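Local coordinates for transposon Tn7 transposition protein TnsA (Escherichia coli, PDB 1T0F), which forms the Tn7 transposase together with TnsB and, as a restriction enzyme-like endonuclease, cuts the 5' DNA strands during transposition, at residues Q26-K30 with L80-E84; I50-K54 with A240-K245; L194-L198 with E234-L238. All blocks are in the same frame, centred on the assembly; numbering follows the deposited sequence.

Contact 1. Residues Q26-K30 with L80-E84; sequences QGHGK and LDIRE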
# COMPACT_ATOMS: atom_id res chain seq x y z
N GLN A 26 -7.24 -14.37 5.67
CA GLN A 26 -7.03 -15.66 5.00
C GLN A 26 -7.27 -15.58 3.50
O GLN A 26 -7.88 -14.64 3.00
CB GLN A 26 -7.95 -16.73 5.59
CG GLN A 26 -7.74 -17.03 7.05
CD GLN A 26 -8.73 -18.04 7.58
OE1 GLN A 26 -8.72 -19.21 7.19
NE2 GLN A 26 -9.62 -17.59 8.47
N GLY A 27 -6.77 -16.59 2.79
CA GLY A 27 -6.94 -16.63 1.36
C GLY A 27 -5.80 -16.01 0.59
O GLY A 27 -4.95 -15.32 1.16
N HIS A 28 -5.78 -16.25 -0.72
CA HIS A 28 -4.74 -15.71 -1.59
C HIS A 28 -5.42 -15.15 -2.82
O HIS A 28 -6.53 -15.55 -3.16
CB HIS A 28 -3.78 -16.82 -2.00
CG HIS A 28 -2.98 -17.39 -0.87
ND1 HIS A 28 -1.74 -16.90 -0.51
CD2 HIS A 28 -3.26 -18.39 0.00
CE1 HIS A 28 -1.29 -17.57 0.53
NE2 HIS A 28 -2.19 -18.48 0.86
N GLY A 29 -4.74 -14.22 -3.48
CA GLY A 29 -5.29 -13.63 -4.68
C GLY A 29 -6.70 -13.10 -4.53
O GLY A 29 -7.00 -12.33 -3.62
N LYS A 30 -7.59 -13.52 -5.43
CA LYS A 30 -8.96 -13.05 -5.40
C LYS A 30 -9.75 -13.47 -4.16
O LYS A 30 -10.77 -12.86 -3.84
CB LYS A 30 -9.68 -13.52 -6.67
CG LYS A 30 -11.05 -12.90 -6.88
CD LYS A 30 -11.27 -12.52 -8.34
CE LYS A 30 -12.68 -11.98 -8.57
NZ LYS A 30 -12.99 -10.80 -7.70
N LEU A 80 3.06 -11.03 -7.93
CA LEU A 80 1.99 -12.00 -8.18
C LEU A 80 0.76 -11.73 -7.33
O LEU A 80 -0.37 -11.81 -7.81
CB LEU A 80 2.50 -13.41 -7.90
CG LEU A 80 1.54 -14.57 -8.16
CD1 LEU A 80 1.18 -14.64 -9.64
CD2 LEU A 80 2.21 -15.87 -7.72
N ASP A 81 0.98 -11.41 -6.06
CA ASP A 81 -0.13 -11.14 -5.15
C ASP A 81 0.24 -10.00 -4.20
O ASP A 81 1.41 -9.80 -3.88
CB ASP A 81 -0.48 -12.40 -4.34
CG ASP A 81 -1.84 -12.29 -3.65
OD1 ASP A 81 -2.59 -11.32 -3.91
OD2 ASP A 81 -2.18 -13.20 -2.85
N ILE A 82 -0.78 -9.25 -3.79
CA ILE A 82 -0.61 -8.15 -2.86
C ILE A 82 -1.70 -8.34 -1.82
O ILE A 82 -2.89 -8.25 -2.14
CB ILE A 82 -0.81 -6.78 -3.54
CG1 ILE A 82 0.30 -6.53 -4.56
CG2 ILE A 82 -0.82 -5.66 -2.49
CD1 ILE A 82 0.06 -5.31 -5.45
N ARG A 83 -1.30 -8.63 -0.59
CA ARG A 83 -2.25 -8.83 0.50
C ARG A 83 -2.10 -7.70 1.52
O ARG A 83 -1.20 -7.73 2.36
CB ARG A 83 -2.02 -10.20 1.14
CG ARG A 83 -2.61 -11.36 0.30
CD ARG A 83 -2.31 -12.74 0.89
NE ARG A 83 -0.91 -13.14 0.73
CZ ARG A 83 -0.33 -14.15 1.38
NH1 ARG A 83 -1.03 -14.87 2.25
NH2 ARG A 83 0.93 -14.47 1.16
N GLU A 84 -2.98 -6.71 1.43
CA GLU A 84 -2.93 -5.54 2.30
C GLU A 84 -3.58 -5.79 3.66
O GLU A 84 -4.44 -6.67 3.80
CB GLU A 84 -3.62 -4.34 1.63
CG GLU A 84 -5.16 -4.37 1.62
CD GLU A 84 -5.77 -5.15 0.45
OE1 GLU A 84 -5.06 -5.97 -0.17
OE2 GLU A 84 -6.97 -4.95 0.17
O HOH W 1 -3.69 -15.03 3.48
O HOH W 2 -0.53 -15.09 -2.20
O HOH W 3 -4.91 -10.83 -2.70
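The imidazole of His28 lies against one face of the Arg83 guanidinium, but the two planes are turned 43° to each other, so they do not stack flat; the nearest atoms are His28 CE1 and Arg83 NH1, 3.2 Å apart. On that same face, toward the rim, sits water 2, which also lies in the plane of the imidazole at its edge, bonds His28 ND1 and donates to Asp81 OD2. At the in-plane edge of the guanidinium, water 1 accepts from Arg83 NH1 at 2.9 Å and donates to Gly27 O. Asp81 makes the one direct hydrogen bond across the contact: Gly29 N reaches Asp81 OD2 at 2.8 Å, nearly straight (169°), coming from above the carboxylate plane. Water 3 lies 2.7 Å from both Asp81 OD1 and Gly29 O and links them. With an alanine here in place of Asp81, Gly29 N would probably lose its acceptor, and waters 2 and 3 their anchor on the strand. Arg83 has its salt bridge with Asp121; its charge contact with Asp81 is long, Arg83 NE standing 3.8 Å from Asp81 OD2, which lies well out of the guanidinium plane with no N-H aimed at it. The loop packs on edge strand 79-87, where a classic beta bulge sets Leu80 and Asp81 together opposite Asp121 of strand 115-122, in the mixed sheet of the restriction enzyme-like (PDDEXK) nuclease fold.

Contact 2. Residues I50-K54 with A240-K245; sequences IYSHK and ANGFIK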
# COMPACT_ATOMS: atom_id res chain seq x y z
N ILE A 50 -9.23 0.65 -4.43
CA ILE A 50 -8.71 0.59 -5.78
C ILE A 50 -8.63 -0.81 -6.36
O ILE A 50 -8.23 -1.76 -5.69
CB ILE A 50 -7.32 1.28 -5.85
CG1 ILE A 50 -6.82 1.34 -7.30
CG2 ILE A 50 -6.33 0.53 -4.99
CD1 ILE A 50 -5.70 2.34 -7.50
N TYR A 51 -9.03 -0.92 -7.62
CA TYR A 51 -9.02 -2.20 -8.32
C TYR A 51 -7.59 -2.57 -8.73
O TYR A 51 -6.79 -1.70 -9.09
CB TYR A 51 -9.90 -2.10 -9.56
CG TYR A 51 -9.97 -3.38 -10.36
CD1 TYR A 51 -10.70 -4.47 -9.91
CD2 TYR A 51 -9.27 -3.50 -11.57
CE1 TYR A 51 -10.75 -5.66 -10.64
CE2 TYR A 51 -9.31 -4.68 -12.30
CZ TYR A 51 -10.06 -5.76 -11.83
OH TYR A 51 -10.11 -6.93 -12.55
N SER A 52 -7.28 -3.86 -8.65
CA SER A 52 -5.96 -4.37 -9.02
C SER A 52 -6.06 -5.36 -10.16
O SER A 52 -6.89 -6.27 -10.11
CB SER A 52 -5.31 -5.08 -7.83
OG SER A 52 -4.31 -6.00 -8.26
N HIS A 53 -5.23 -5.20 -11.19
CA HIS A 53 -5.24 -6.14 -12.31
C HIS A 53 -4.58 -7.44 -11.87
O HIS A 53 -4.93 -8.52 -12.36
CB HIS A 53 -4.49 -5.58 -13.52
CG HIS A 53 -5.10 -4.35 -14.11
ND1 HIS A 53 -4.84 -3.95 -15.40
CD2 HIS A 53 -5.91 -3.41 -13.57
CE1 HIS A 53 -5.47 -2.81 -15.64
NE2 HIS A 53 -6.12 -2.46 -14.54
N LYS A 54 -3.63 -7.34 -10.95
CA LYS A 54 -2.92 -8.52 -10.47
C LYS A 54 -3.75 -9.47 -9.62
O LYS A 54 -3.63 -10.69 -9.75
CB LYS A 54 -1.67 -8.11 -9.69
CG LYS A 54 -0.60 -7.49 -10.59
CD LYS A 54 0.63 -7.09 -9.80
CE LYS A 54 1.72 -6.58 -10.73
NZ LYS A 54 2.23 -7.65 -11.65
N ALA A 240 -7.67 6.37 -11.75
CA ALA A 240 -7.64 6.59 -10.30
C ALA A 240 -8.29 5.41 -9.57
O ALA A 240 -7.87 5.04 -8.47
CB ALA A 240 -8.37 7.88 -9.96
N ASN A 241 -9.30 4.82 -10.19
CA ASN A 241 -9.99 3.68 -9.60
C ASN A 241 -9.27 2.36 -9.85
O ASN A 241 -9.68 1.32 -9.32
CB ASN A 241 -11.43 3.62 -10.13
CG ASN A 241 -12.34 4.59 -9.41
OD1 ASN A 241 -12.85 4.29 -8.34
ND2 ASN A 241 -12.54 5.76 -10.00
N GLY A 242 -8.21 2.41 -10.65
CA GLY A 242 -7.42 1.21 -10.91
C GLY A 242 -7.74 0.38 -12.14
O GLY A 242 -6.99 -0.55 -12.46
N PHE A 243 -8.83 0.69 -12.83
CA PHE A 243 -9.20 -0.06 -14.02
C PHE A 243 -8.19 0.15 -15.14
O PHE A 243 -8.05 -0.68 -16.04
CB PHE A 243 -10.62 0.32 -14.46
CG PHE A 243 -11.66 -0.09 -13.46
CD1 PHE A 243 -11.81 -1.42 -13.11
CD2 PHE A 243 -12.45 0.87 -12.83
CE1 PHE A 243 -12.72 -1.81 -12.14
CE2 PHE A 243 -13.37 0.49 -11.85
CZ PHE A 243 -13.50 -0.86 -11.51
N ILE A 244 -7.48 1.27 -15.06
CA ILE A 244 -6.44 1.58 -16.02
C ILE A 244 -5.17 1.84 -15.21
O ILE A 244 -5.21 2.57 -14.22
CB ILE A 244 -6.76 2.85 -16.83
CG1 ILE A 244 -8.03 2.64 -17.66
CG2 ILE A 244 -5.58 3.21 -17.74
CD1 ILE A 244 -8.47 3.89 -18.41
N LYS A 245 -4.07 1.21 -15.61
CA LYS A 245 -2.80 1.45 -14.93
C LYS A 245 -1.84 1.95 -16.01
O LYS A 245 -2.03 1.68 -17.20
CB LYS A 245 -2.27 0.19 -14.25
CG LYS A 245 -2.22 -1.04 -15.12
CD LYS A 245 -2.25 -2.31 -14.27
CE LYS A 245 -0.91 -2.64 -13.65
NZ LYS A 245 -0.94 -3.98 -12.97
O HOH W 4 -4.63 -1.26 -10.89
O HOH W 5 2.29 -5.06 -13.64
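His53 and Lys245 pack on each other, and Tyr51 on Phe243; His53, Lys245 and Tyr51 bury the most surface here. The methylene CD of Lys245 sits over one face of the His53 imidazole, 3.4 Å from the ring centroid, a CH-pi contact made by the aliphatic chain rather than the charge. A bend at chi3 (-78°) carries the Lys245 ammonium past the ring to its salt bridge with Glu74 of helix 64-75. At the ring's edge, His53 NE2 points between two carbonyls and makes a weak bond to each: Gly242 O and Phe243 O both lie 3.0 Å from His53 NE2, with bent N-H...O angles near 125°. Tyr51 offers one ring face to Phe243 CE1; the rings are near parallel (29°) but so displaced that only their rims meet, Tyr51 CD2 and Phe243 CD1 approaching to 3.6 Å. The backbone of Tyr51 adds a fairly straight bond, Tyr51 N donating to Asn241 O at 2.9 Å. Beside it, Gly242 CA lies 3.5 Å from Tyr51 O, and a side chain at Gly242 would clash with that oxygen and with Ile50 CG1. Water 4 donates to both Tyr51 O and Gly242 O. With its positive phi, Gly242 ends helix 230-240 in a Schellman motif, and this helix end docks on strand 48-51, joining the TnsA C-terminal region to the nuclease part.

Contact 3. Residues L194-L198 with E234-L238; sequences LLAQL and EIRAL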
# COMPACT_ATOMS: atom_id res chain seq x y z
N LEU A 194 -19.54 4.92 -17.20
CA LEU A 194 -18.10 5.16 -17.28
C LEU A 194 -17.36 3.84 -17.44
O LEU A 194 -16.41 3.75 -18.21
CB LEU A 194 -17.61 5.89 -16.02
CG LEU A 194 -16.11 6.24 -16.01
CD1 LEU A 194 -15.73 6.96 -17.29
CD2 LEU A 194 -15.80 7.10 -14.80
N LEU A 195 -17.81 2.82 -16.72
CA LEU A 195 -17.19 1.50 -16.80
C LEU A 195 -17.35 0.94 -18.22
O LEU A 195 -16.50 0.20 -18.70
CB LEU A 195 -17.85 0.55 -15.80
CG LEU A 195 -17.09 -0.75 -15.50
CD1 LEU A 195 -15.86 -0.42 -14.66
CD2 LEU A 195 -17.99 -1.72 -14.73
N ALA A 196 -18.44 1.31 -18.88
CA ALA A 196 -18.72 0.86 -20.24
C ALA A 196 -17.75 1.45 -21.26
O ALA A 196 -17.68 1.00 -22.40
CB ALA A 196 -20.16 1.21 -20.61
N GLN A 197 -16.99 2.46 -20.85
CA GLN A 197 -16.04 3.12 -21.73
C GLN A 197 -14.70 2.40 -21.85
O GLN A 197 -13.92 2.67 -22.76
CB GLN A 197 -15.80 4.55 -21.26
CG GLN A 197 -16.96 5.50 -21.50
CD GLN A 197 -17.16 5.81 -22.97
OE1 GLN A 197 -17.56 4.95 -23.75
NE2 GLN A 197 -16.86 7.05 -23.35
N LEU A 198 -14.43 1.48 -20.92
CA LEU A 198 -13.17 0.74 -20.94
C LEU A 198 -12.93 0.04 -22.27
O LEU A 198 -11.84 0.13 -22.83
CB LEU A 198 -13.13 -0.28 -19.80
CG LEU A 198 -12.96 0.29 -18.39
CD1 LEU A 198 -13.20 -0.80 -17.36
CD2 LEU A 198 -11.55 0.87 -18.24
N GLU A 234 -12.52 10.91 -18.40
CA GLU A 234 -12.96 9.53 -18.25
C GLU A 234 -11.76 8.64 -17.94
O GLU A 234 -11.81 7.79 -17.06
CB GLU A 234 -13.65 9.04 -19.53
CG GLU A 234 -14.84 9.89 -19.94
CD GLU A 234 -15.58 9.30 -21.12
OE1 GLU A 234 -14.92 8.84 -22.08
OE2 GLU A 234 -16.84 9.31 -21.11
N ILE A 235 -10.67 8.85 -18.68
CA ILE A 235 -9.45 8.08 -18.49
C ILE A 235 -8.91 8.33 -17.08
O ILE A 235 -8.46 7.42 -16.40
CB ILE A 235 -8.37 8.48 -19.53
CG1 ILE A 235 -8.78 7.99 -20.92
CG2 ILE A 235 -7.02 7.90 -19.15
CD1 ILE A 235 -8.86 6.48 -21.04
N ARG A 236 -8.97 9.59 -16.65
CA ARG A 236 -8.49 9.96 -15.33
C ARG A 236 -9.25 9.21 -14.23
O ARG A 236 -8.64 8.67 -13.31
CB ARG A 236 -8.63 11.47 -15.14
CG ARG A 236 -8.02 12.01 -13.86
CD ARG A 236 -8.13 13.54 -13.83
NE ARG A 236 -7.60 14.11 -12.59
CZ ARG A 236 -8.10 13.87 -11.38
NH1 ARG A 236 -9.14 13.07 -11.24
NH2 ARG A 236 -7.55 14.44 -10.31
N ALA A 237 -10.58 9.19 -14.34
CA ALA A 237 -11.42 8.52 -13.35
C ALA A 237 -11.18 7.01 -13.32
O ALA A 237 -11.09 6.40 -12.25
CB ALA A 237 -12.89 8.83 -13.61
N LEU A 238 -11.09 6.40 -14.50
CA LEU A 238 -10.87 4.96 -14.59
C LEU A 238 -9.47 4.59 -14.07
O LEU A 238 -9.28 3.53 -13.48
CB LEU A 238 -11.05 4.48 -16.03
CG LEU A 238 -12.50 4.52 -16.54
CD1 LEU A 238 -12.54 4.40 -18.06
CD2 LEU A 238 -13.29 3.40 -15.87
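Leu194 and Leu238 meet at the apolar centre, their side chains running past each other in opposite directions with Leu194 CG 4.0 Å from Leu238 CD2. The two methyls of Leu194 divide the helix surface between them: CD2 touches Ala237 CB at 3.6 Å, while CD1 rests against Glu234 CB at 3.7 Å. Leu194 CG stands anti to the backbone N, which sends both branches toward helix 230-240. Leu198 also reaches Leu238, crossing it at a slant, with Leu198 CD2 3.7 Å from Leu238 CD1. These leucines join helix 192-195, and the type I turn from Leu195 to Leu198 that leads into helix 198-207, to helix 230-240, all within the TnsA C-terminal region, a family of the HTH clan; Leu201 and Ile244 extend the apolar cluster around Leu238. Farther out, the carboxylate of Glu234 takes one amide nitrogen in a fork: Gln197 NE2 donates to Glu234 OE1 at 2.9 Å and to Glu234 OE2 at 3.2 Å. Both oxygens are met on the syn side, about 20° out of the carboxylate plane, and the amide and carboxylate planes stand 80° apart. The bend of Gln197 at chi2 (-70°) brings its amide to this carboxylate.

How the contacts relate
Contacts 2 and 3 share helix 230-240 and its exit: their centres lie 11 Å apart and they touch, Ile244 N standing 3.3 Å from Leu238 O in a probable hydrogen bond, with Phe243 packed against Leu195. Contact 1 touches neither, though its nearest atoms come within about 4 Å of contact 2, and it holds a loop to the edge of the nuclease sheet. All three are partly buried, yet contact 3, farthest from the chain centre, has a leucine core. Contact 1 is polar: one backbone N-H to a carboxylate, waters, and a histidine on a guanidinium face, with Arg83 about 10 Å (side chain to side chain) from metal-binding Asp117. Contact 2 mixes aromatic and backbone contacts where the two regions meet.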